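Local coordinates for RidA family protein (Psychrobacter sp. MES7-P7E, PDB 6L8P) that probably hydrolyses reactive enamine and imine intermediates to their keto acids and ammonia, as a RidA family deaminase from a cold-adapted bacterium, at residues Glu65-Asn77 with Asp104-Leu116. The protein carries 1 engineered substitution. Sequence-based numbering, arbitrary orientation.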
ATOM      1  N   GLU A  65      16.917  -5.568  18.824  1.00 13.83           N
ATOM      2  CA  GLU A  65      16.733  -6.993  19.078  1.00 13.63           C
ATOM      3  C   GLU A  65      15.273  -7.314  19.399  1.00 15.14           C
ATOM      4  O   GLU A  65      14.744  -6.842  20.418  1.00 16.77           O
ATOM      5  CB  GLU A  65      17.616  -7.429  20.247  1.00 19.55           C
ATOM      6  CG  GLU A  65      19.077  -7.595  19.871  1.00 45.15           C
ATOM      7  CD  GLU A  65      19.296  -8.718  18.861  1.00 76.68           C
ATOM      8  OE1 GLU A  65      18.639  -9.780  18.988  1.00 78.69           O
ATOM      9  OE2 GLU A  65      20.127  -8.531  17.938  1.00 70.27           O
ATOM     10  N   GLY A  66      14.648  -8.137  18.548  1.00 16.03           N
ATOM     11  CA  GLY A  66      13.309  -8.646  18.771  1.00 15.15           C
ATOM     12  C   GLY A  66      12.206  -7.725  18.261  1.00 13.84           C
ATOM     13  O   GLY A  66      12.396  -6.525  18.046  1.00 14.59           O
ATOM     14  N   PHE A  67      10.996  -8.310  18.152  1.00 14.32           N
ATOM     15  CA  PHE A  67       9.872  -7.584  17.569  1.00 15.81           C
ATOM     16  C   PHE A  67       9.518  -6.328  18.356  1.00 13.04           C
ATOM     17  O   PHE A  67       9.314  -5.278  17.764  1.00 12.80           O
ATOM     18  CB  PHE A  67       8.629  -8.467  17.467  1.00 13.09           C
ATOM     19  CG  PHE A  67       7.443  -7.709  17.017  1.00 13.84           C
ATOM     20  CD1 PHE A  67       7.230  -7.480  15.667  1.00 15.53           C
ATOM     21  CD2 PHE A  67       6.558  -7.164  17.944  1.00 14.67           C
ATOM     22  CE1 PHE A  67       6.130  -6.704  15.269  1.00 15.32           C
ATOM     23  CE2 PHE A  67       5.478  -6.388  17.555  1.00 17.90           C
ATOM     24  CZ  PHE A  67       5.271  -6.157  16.211  1.00 15.62           C
ATOM     25  N   LYS A  68       9.316  -6.428  19.680  1.00 11.60           N
ATOM     26  CA  LYS A  68       8.819  -5.256  20.404  1.00 13.01           C
ATOM     27  C   LYS A  68       9.766  -4.070  20.257  1.00 12.81           C
ATOM     28  O   LYS A  68       9.337  -2.932  20.014  1.00 12.40           O
ATOM     29  CB  LYS A  68       8.625  -5.592  21.889  1.00 14.43           C
ATOM     30  CG  LYS A  68       7.901  -4.465  22.621  1.00 19.78           C
ATOM     31  CD  LYS A  68       7.333  -4.987  23.946  1.00 26.13           C
ATOM     32  CE  LYS A  68       7.016  -3.848  24.871  1.00 39.02           C
ATOM     33  NZ  LYS A  68       7.213  -4.273  26.293  1.00 61.38           N
ATOM     34  N   ALA A  69      11.066  -4.324  20.435  1.00 12.72           N
ATOM     35  CA  ALA A  69      12.050  -3.259  20.332  1.00 13.04           C
ATOM     36  C   ALA A  69      12.099  -2.689  18.917  1.00 12.99           C
ATOM     37  O   ALA A  69      12.211  -1.472  18.733  1.00 11.69           O
ATOM     38  CB  ALA A  69      13.418  -3.789  20.762  1.00 14.94           C
ATOM     39  N   GLN A  70      11.998  -3.556  17.904  1.00 11.55           N
ATOM     40  CA  GLN A  70      11.950  -3.041  16.536  1.00 10.33           C
ATOM     41  C   GLN A  70      10.700  -2.215  16.294  1.00 10.69           C
ATOM     42  O   GLN A  70      10.779  -1.164  15.651  1.00 10.44           O
ATOM     43  CB  GLN A  70      12.007  -4.185  15.519  1.00  9.56           C
ATOM     44  CG  GLN A  70      13.435  -4.719  15.360  1.00 10.12           C
ATOM     45  CD  GLN A  70      13.558  -5.811  14.333  1.00  9.99           C
ATOM     46  OE1 GLN A  70      12.887  -5.797  13.304  1.00 10.80           O
ATOM     47  NE2 GLN A  70      14.408  -6.790  14.608  1.00 11.42           N
ATOM     48  N   ALA A  71       9.535  -2.662  16.802  1.00 10.68           N
ATOM     49  CA  ALA A  71       8.303  -1.882  16.601  1.00  8.93           C
ATOM     50  C   ALA A  71       8.363  -0.513  17.299  1.00  9.20           C
ATOM     51  O   ALA A  71       7.934   0.512  16.733  1.00 10.69           O
ATOM     52  CB  ALA A  71       7.096  -2.681  17.102  1.00 10.67           C
ATOM     53  N   GLU A  72       8.881  -0.481  18.534  1.00 11.27           N
ATOM     54  CA  GLU A  72       9.058   0.786  19.219  1.00 12.06           C
ATOM     55  C   GLU A  72       9.998   1.697  18.448  1.00 10.59           C
ATOM     56  O   GLU A  72       9.762   2.910  18.355  1.00 12.35           O
ATOM     57  CB  GLU A  72       9.589   0.538  20.635  1.00 11.40           C
ATOM     58  CG  GLU A  72       8.542  -0.179  21.479  1.00 16.02           C
ATOM     59  CD  GLU A  72       9.034  -0.632  22.850  1.00 43.72           C
ATOM     60  OE1 GLU A  72      10.262  -0.730  23.065  1.00 41.43           O
ATOM     61  OE2 GLU A  72       8.172  -0.907  23.718  1.00 49.35           O
ATOM     62  N   GLN A  73      11.084   1.124  17.896  1.00  9.80           N
ATOM     63  CA  GLN A  73      12.038   1.913  17.129  1.00 11.71           C
ATOM     64  C   GLN A  73      11.424   2.419  15.827  1.00  9.30           C
ATOM     65  O   GLN A  73      11.667   3.558  15.423  1.00 10.53           O
ATOM     66  CB  GLN A  73      13.281   1.064  16.853  1.00 11.13           C
ATOM     67  CG  GLN A  73      14.394   1.842  16.095  1.00 11.22           C
ATOM     68  CD  GLN A  73      14.992   2.938  16.975  1.00 13.39           C
ATOM     69  OE1 GLN A  73      15.462   2.639  18.091  1.00 17.83           O
ATOM     70  NE2 GLN A  73      14.883   4.184  16.559  1.00 13.57           N
ATOM     71  N   VAL A  74      10.581   1.600  15.179  1.00  9.66           N
ATOM     72  CA  VAL A  74       9.878   2.067  13.986  1.00  8.84           C
ATOM     73  C   VAL A  74       9.046   3.290  14.314  1.00 10.11           C
ATOM     74  O   VAL A  74       9.058   4.278  13.570  1.00  9.16           O
ATOM     75  CB  VAL A  74       8.991   0.943  13.404  1.00 10.19           C
ATOM     76  CG1 VAL A  74       8.000   1.529  12.386  1.00 11.39           C
ATOM     77  CG2 VAL A  74       9.834  -0.137  12.735  1.00 12.05           C
ATOM     78  N   PHE A  75       8.343   3.257  15.452  1.00 11.88           N
ATOM     79  CA  PHE A  75       7.569   4.438  15.841  1.00 12.16           C
ATOM     80  C   PHE A  75       8.461   5.658  16.100  1.00  9.17           C
ATOM     81  O   PHE A  75       8.115   6.778  15.710  1.00 12.28           O
ATOM     82  CB  PHE A  75       6.677   4.121  17.056  1.00 13.46           C
ATOM     83  CG  PHE A  75       5.279   3.672  16.664  1.00 10.81           C
ATOM     84  CD1 PHE A  75       4.335   4.593  16.233  1.00 13.91           C
ATOM     85  CD2 PHE A  75       4.979   2.332  16.620  1.00 12.89           C
ATOM     86  CE1 PHE A  75       3.027   4.157  15.826  1.00 16.00           C
ATOM     87  CE2 PHE A  75       3.727   1.877  16.217  1.00 16.26           C
ATOM     88  CZ  PHE A  75       2.738   2.812  15.823  1.00 13.52           C
ATOM     89  N   GLU A  76       9.630   5.468  16.735  1.00 11.99           N
ATOM     90  CA  GLU A  76      10.527   6.617  16.923  1.00 13.01           C
ATOM     91  C   GLU A  76      11.001   7.178  15.581  1.00 10.37           C
ATOM     92  O   GLU A  76      11.088   8.410  15.383  1.00 13.63           O
ATOM     93  CB  GLU A  76      11.727   6.201  17.782  1.00 15.62           C
ATOM     94  CG  GLU A  76      11.323   5.829  19.223  1.00 19.84           C
ATOM     95  CD  GLU A  76      10.539   6.968  19.902  1.00 55.89           C
ATOM     96  OE1 GLU A  76      10.974   8.138  19.789  1.00 55.90           O
ATOM     97  OE2 GLU A  76       9.486   6.703  20.538  1.00 60.26           O
ATOM     98  N   ASN A  77      11.312   6.274  14.635  1.00 10.24           N
ATOM     99  CA  ASN A  77      11.746   6.688  13.303  1.00  9.22           C
ATOM    100  C   ASN A  77      10.652   7.448  12.546  1.00 10.45           C
ATOM    101  O   ASN A  77      10.895   8.505  11.938  1.00 11.71           O
ATOM    102  CB  ASN A  77      12.214   5.446  12.532  1.00  9.20           C
ATOM    103  CG  ASN A  77      13.465   4.808  13.151  1.00 10.77           C
ATOM    104  OD1 ASN A  77      14.136   5.442  13.962  1.00 13.42           O
ATOM    105  ND2 ASN A  77      13.770   3.542  12.768  1.00 11.42           N
ATOM    106  N   ASP A 104       3.074 -11.794  16.340  1.00 11.99           N
ATOM    107  CA  ASP A 104       3.386 -10.509  16.958  1.00 11.65           C
ATOM    108  C   ASP A 104       2.220  -9.505  16.942  1.00 11.59           C
ATOM    109  O   ASP A 104       2.392  -8.387  17.432  1.00 14.82           O
ATOM    110  CB  ASP A 104       4.603  -9.894  16.264  1.00 13.55           C
ATOM    111  CG  ASP A 104       5.858 -10.742  16.435  1.00 19.24           C
ATOM    112  OD1 ASP A 104       6.087 -11.252  17.560  1.00 19.25           O
ATOM    113  OD2 ASP A 104       6.660 -10.887  15.476  1.00 15.74           O
ATOM    114  N   PHE A 105       1.045  -9.900  16.450  1.00 13.72           N
ATOM    115  CA  PHE A 105      -0.083  -8.975  16.274  1.00 14.05           C
ATOM    116  C   PHE A 105      -0.513  -8.348  17.602  1.00 15.83           C
ATOM    117  O   PHE A 105      -0.715  -7.128  17.682  1.00 14.54           O
ATOM    118  CB  PHE A 105      -1.235  -9.731  15.598  1.00 15.06           C
ATOM    119  CG  PHE A 105      -2.387  -8.857  15.081  1.00 17.22           C
ATOM    120  CD1 PHE A 105      -2.210  -8.019  13.991  1.00 16.34           C
ATOM    121  CD2 PHE A 105      -3.650  -8.942  15.656  1.00 16.61           C
ATOM    122  CE1 PHE A 105      -3.274  -7.231  13.479  1.00 17.09           C
ATOM    123  CE2 PHE A 105      -4.726  -8.151  15.161  1.00 18.03           C
ATOM    124  CZ  PHE A 105      -4.532  -7.307  14.075  1.00 17.82           C
ATOM    125  N   ALA A 106      -0.608  -9.149  18.666  1.00 15.93           N
ATOM    126  CA  ALA A 106      -1.042  -8.575  19.939  1.00 16.45           C
ATOM    127  C   ALA A 106      -0.066  -7.513  20.412  1.00 15.49           C
ATOM    128  O   ALA A 106      -0.472  -6.402  20.778  1.00 16.65           O
ATOM    129  CB  ALA A 106      -1.204  -9.682  20.991  1.00 18.90           C
ATOM    130  N   VAL A 107       1.246  -7.806  20.351  1.00 14.94           N
ATOM    131  CA  VAL A 107       2.194  -6.808  20.809  1.00 16.10           C
ATOM    132  C   VAL A 107       2.219  -5.603  19.862  1.00 17.26           C
ATOM    133  O   VAL A 107       2.370  -4.465  20.317  1.00 15.80           O
ATOM    134  CB  VAL A 107       3.580  -7.455  20.976  1.00 15.23           C
ATOM    135  CG1 VAL A 107       4.632  -6.408  21.299  1.00 16.79           C
ATOM    136  CG2 VAL A 107       3.514  -8.484  22.084  1.00 20.05           C
ATOM    137  N   LEU A 108       2.006  -5.818  18.551  1.00 12.71           N
ATOM    138  CA  LEU A 108       1.869  -4.688  17.632  1.00 11.68           C
ATOM    139  C   LEU A 108       0.776  -3.742  18.110  1.00 11.99           C
ATOM    140  O   LEU A 108       0.977  -2.521  18.200  1.00 14.47           O
ATOM    141  CB  LEU A 108       1.525  -5.213  16.226  1.00 14.57           C
ATOM    142  CG  LEU A 108       1.240  -4.132  15.172  1.00 14.79           C
ATOM    143  CD1 LEU A 108       2.594  -3.594  14.651  1.00 13.83           C
ATOM    144  CD2 LEU A 108       0.336  -4.654  14.051  1.00 15.45           C
ATOM    145  N   ASN A 109      -0.382  -4.317  18.462  1.00 13.83           N
ATOM    146  CA  ASN A 109      -1.486  -3.460  18.867  1.00 15.36           C
ATOM    147  C   ASN A 109      -1.153  -2.732  20.165  1.00 15.38           C
ATOM    148  O   ASN A 109      -1.482  -1.542  20.304  1.00 14.90           O
ATOM    149  CB  ASN A 109      -2.764  -4.296  18.966  1.00 14.20           C
ATOM    150  CG  ASN A 109      -3.297  -4.709  17.586  1.00 15.69           C
ATOM    151  OD1 ASN A 109      -3.228  -3.925  16.626  1.00 16.87           O
ATOM    152  ND2 ASN A 109      -3.858  -5.915  17.489  1.00 17.69           N
ATOM    153  N   GLU A 110      -0.394  -3.380  21.059  1.00 14.62           N
ATOM    154  CA  GLU A 110       0.019  -2.722  22.301  1.00 15.65           C
ATOM    155  C   GLU A 110       0.963  -1.556  22.035  1.00 17.30           C
ATOM    156  O   GLU A 110       0.823  -0.474  22.633  1.00 17.22           O
ATOM    157  CB  GLU A 110       0.677  -3.736  23.230  1.00 16.30           C
ATOM    158  CG  GLU A 110      -0.286  -4.757  23.797  1.00 29.22           C
ATOM    159  CD  GLU A 110       0.416  -5.820  24.631  1.00 54.54           C
ATOM    160  OE1 GLU A 110       1.643  -5.691  24.870  1.00 50.18           O
ATOM    161  OE2 GLU A 110      -0.266  -6.785  25.043  1.00 56.92           O
ATOM    162  N   VAL A 111       1.926  -1.740  21.122  1.00 13.24           N
ATOM    163  CA  VAL A 111       2.850  -0.665  20.818  1.00 11.99           C
ATOM    164  C   VAL A 111       2.105   0.493  20.178  1.00 12.62           C
ATOM    165  O   VAL A 111       2.392   1.663  20.469  1.00 13.58           O
ATOM    166  CB  VAL A 111       3.986  -1.200  19.914  1.00 12.79           C
ATOM    167  CG1 VAL A 111       4.863  -0.067  19.392  1.00 14.63           C
ATOM    168  CG2 VAL A 111       4.830  -2.228  20.708  1.00 17.66           C
ATOM    169  N   PHE A 112       1.084   0.181  19.358  1.00 14.00           N
ATOM    170  CA  PHE A 112       0.262   1.236  18.772  1.00 11.88           C
ATOM    171  C   PHE A 112      -0.415   2.060  19.863  1.00 14.04           C
ATOM    172  O   PHE A 112      -0.347   3.308  19.841  1.00 13.88           O
ATOM    173  CB  PHE A 112      -0.785   0.631  17.820  1.00 12.92           C
ATOM    174  CG  PHE A 112      -0.346   0.589  16.379  1.00 10.96           C
ATOM    175  CD1 PHE A 112       0.794  -0.108  16.011  1.00 11.90           C
ATOM    176  CD2 PHE A 112      -1.080   1.246  15.414  1.00 10.93           C
ATOM    177  CE1 PHE A 112       1.201  -0.130  14.663  1.00 11.87           C
ATOM    178  CE2 PHE A 112      -0.697   1.232  14.079  1.00 11.97           C
ATOM    179  CZ  PHE A 112       0.490   0.556  13.713  1.00 12.60           C
ATOM    180  N   VAL A 113      -1.009   1.367  20.855  1.00 14.54           N
ATOM    181  CA  VAL A 113      -1.717   2.073  21.929  1.00 15.17           C
ATOM    182  C   VAL A 113      -0.742   2.943  22.699  1.00 19.47           C
ATOM    183  O   VAL A 113      -1.053   4.089  23.054  1.00 18.45           O
ATOM    184  CB  VAL A 113      -2.427   1.068  22.858  1.00 14.74           C
ATOM    185  CG1 VAL A 113      -2.867   1.777  24.173  1.00 21.56           C
ATOM    186  CG2 VAL A 113      -3.629   0.430  22.170  1.00 16.12           C
ATOM    187  N   ALA A 114       0.475   2.438  22.915  1.00 16.89           N
ATOM    188  CA  ALA A 114       1.446   3.191  23.702  1.00 17.95           C
ATOM    189  C   ALA A 114       1.914   4.443  22.980  1.00 20.01           C
ATOM    190  O   ALA A 114       2.307   5.429  23.624  1.00 21.77           O
ATOM    191  CB  ALA A 114       2.641   2.297  24.039  1.00 18.98           C
ATOM    192  N   ASN A 115       1.866   4.451  21.646  1.00 14.95           N
ATOM    193  CA  ASN A 115       2.447   5.536  20.896  1.00 14.56           C
ATOM    194  C   ASN A 115       1.441   6.493  20.285  1.00 16.21           C
ATOM    195  O   ASN A 115       1.854   7.529  19.754  1.00 18.73           O
ATOM    196  CB  ASN A 115       3.348   4.961  19.776  1.00 14.96           C
ATOM    197  CG  ASN A 115       4.696   4.503  20.288  1.00 15.89           C
ATOM    198  OD1 ASN A 115       5.611   5.316  20.393  1.00 23.41           O
ATOM    199  ND2 ASN A 115       4.837   3.227  20.605  1.00 17.15           N
ATOM    200  N   LEU A 116       0.143   6.174  20.333  1.00 13.42           N
ATOM    201  CA  LEU A 116      -0.859   6.925  19.591  1.00 14.50           C
ATOM    202  C   LEU A 116      -1.980   7.295  20.536  1.00 17.00           C
ATOM    203  O   LEU A 116      -2.244   6.573  21.497  1.00 18.31           O
ATOM    204  CB  LEU A 116      -1.476   6.101  18.427  1.00 14.57           C
ATOM    205  CG  LEU A 116      -0.468   5.650  17.351  1.00 11.55           C
ATOM    206  CD1 LEU A 116      -1.151   4.583  16.485  1.00 13.04           C
ATOM    207  CD2 LEU A 116       0.042   6.825  16.525  1.00 14.23           C
TER
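F67 and F75, two turns apart on helix 67-84, reach across to helix 105-115 and supply most of the surface that their helix brings to the contact. F67 is stacked under D104. The CB of D104 lies 3.5 Å from the centroid of the F67 ring, almost on the ring normal, a CH-pi contact. The D104 carboxylate runs on over the CG-CD1 side of the ring, nearly parallel to it. The edge of F67 meets CG1 of V107, with CE2 as the nearest ring atom at 3.8 Å. CZ of F67 also touches CB of L108.

F75 is gripped in a similar way. N115 lays its CB over the ring face, 3.7 Å from CD1 of F75, and its amide is nearly parallel to the ring. That amide is held by a nearly straight hydrogen bond from N115 ND2 to the backbone O of V111, 2.9 Å long. The far edge of F75 points into the face of F112 in a T-shaped stack, planes at 89° and centroids 4.9 Å apart. L116 adds CD2 near CE1 of F75.

Between the two rings V111 is a knob in the hole formed by K68, A71, E72 and F75. Its CG1, anti to the backbone N (chi1 171°), points into this hole and packs 3.7 Å from CD2 of F75 and 4.1 Å from CB of A71. K68 lays its aliphatic chain across V107.

No hydrogen bond joins the segments. Over these segments the helix axes cross at -35°, 10.0 Å apart at their closest. F67 also touches V137 and L99, and F112 touches I139 and V97, all on sheet strands. This is the pair of roughly parallel helices packed on one face of the beta-sheet, as in the alpha+beta, chorismate mutase-like fold of RidA subunits.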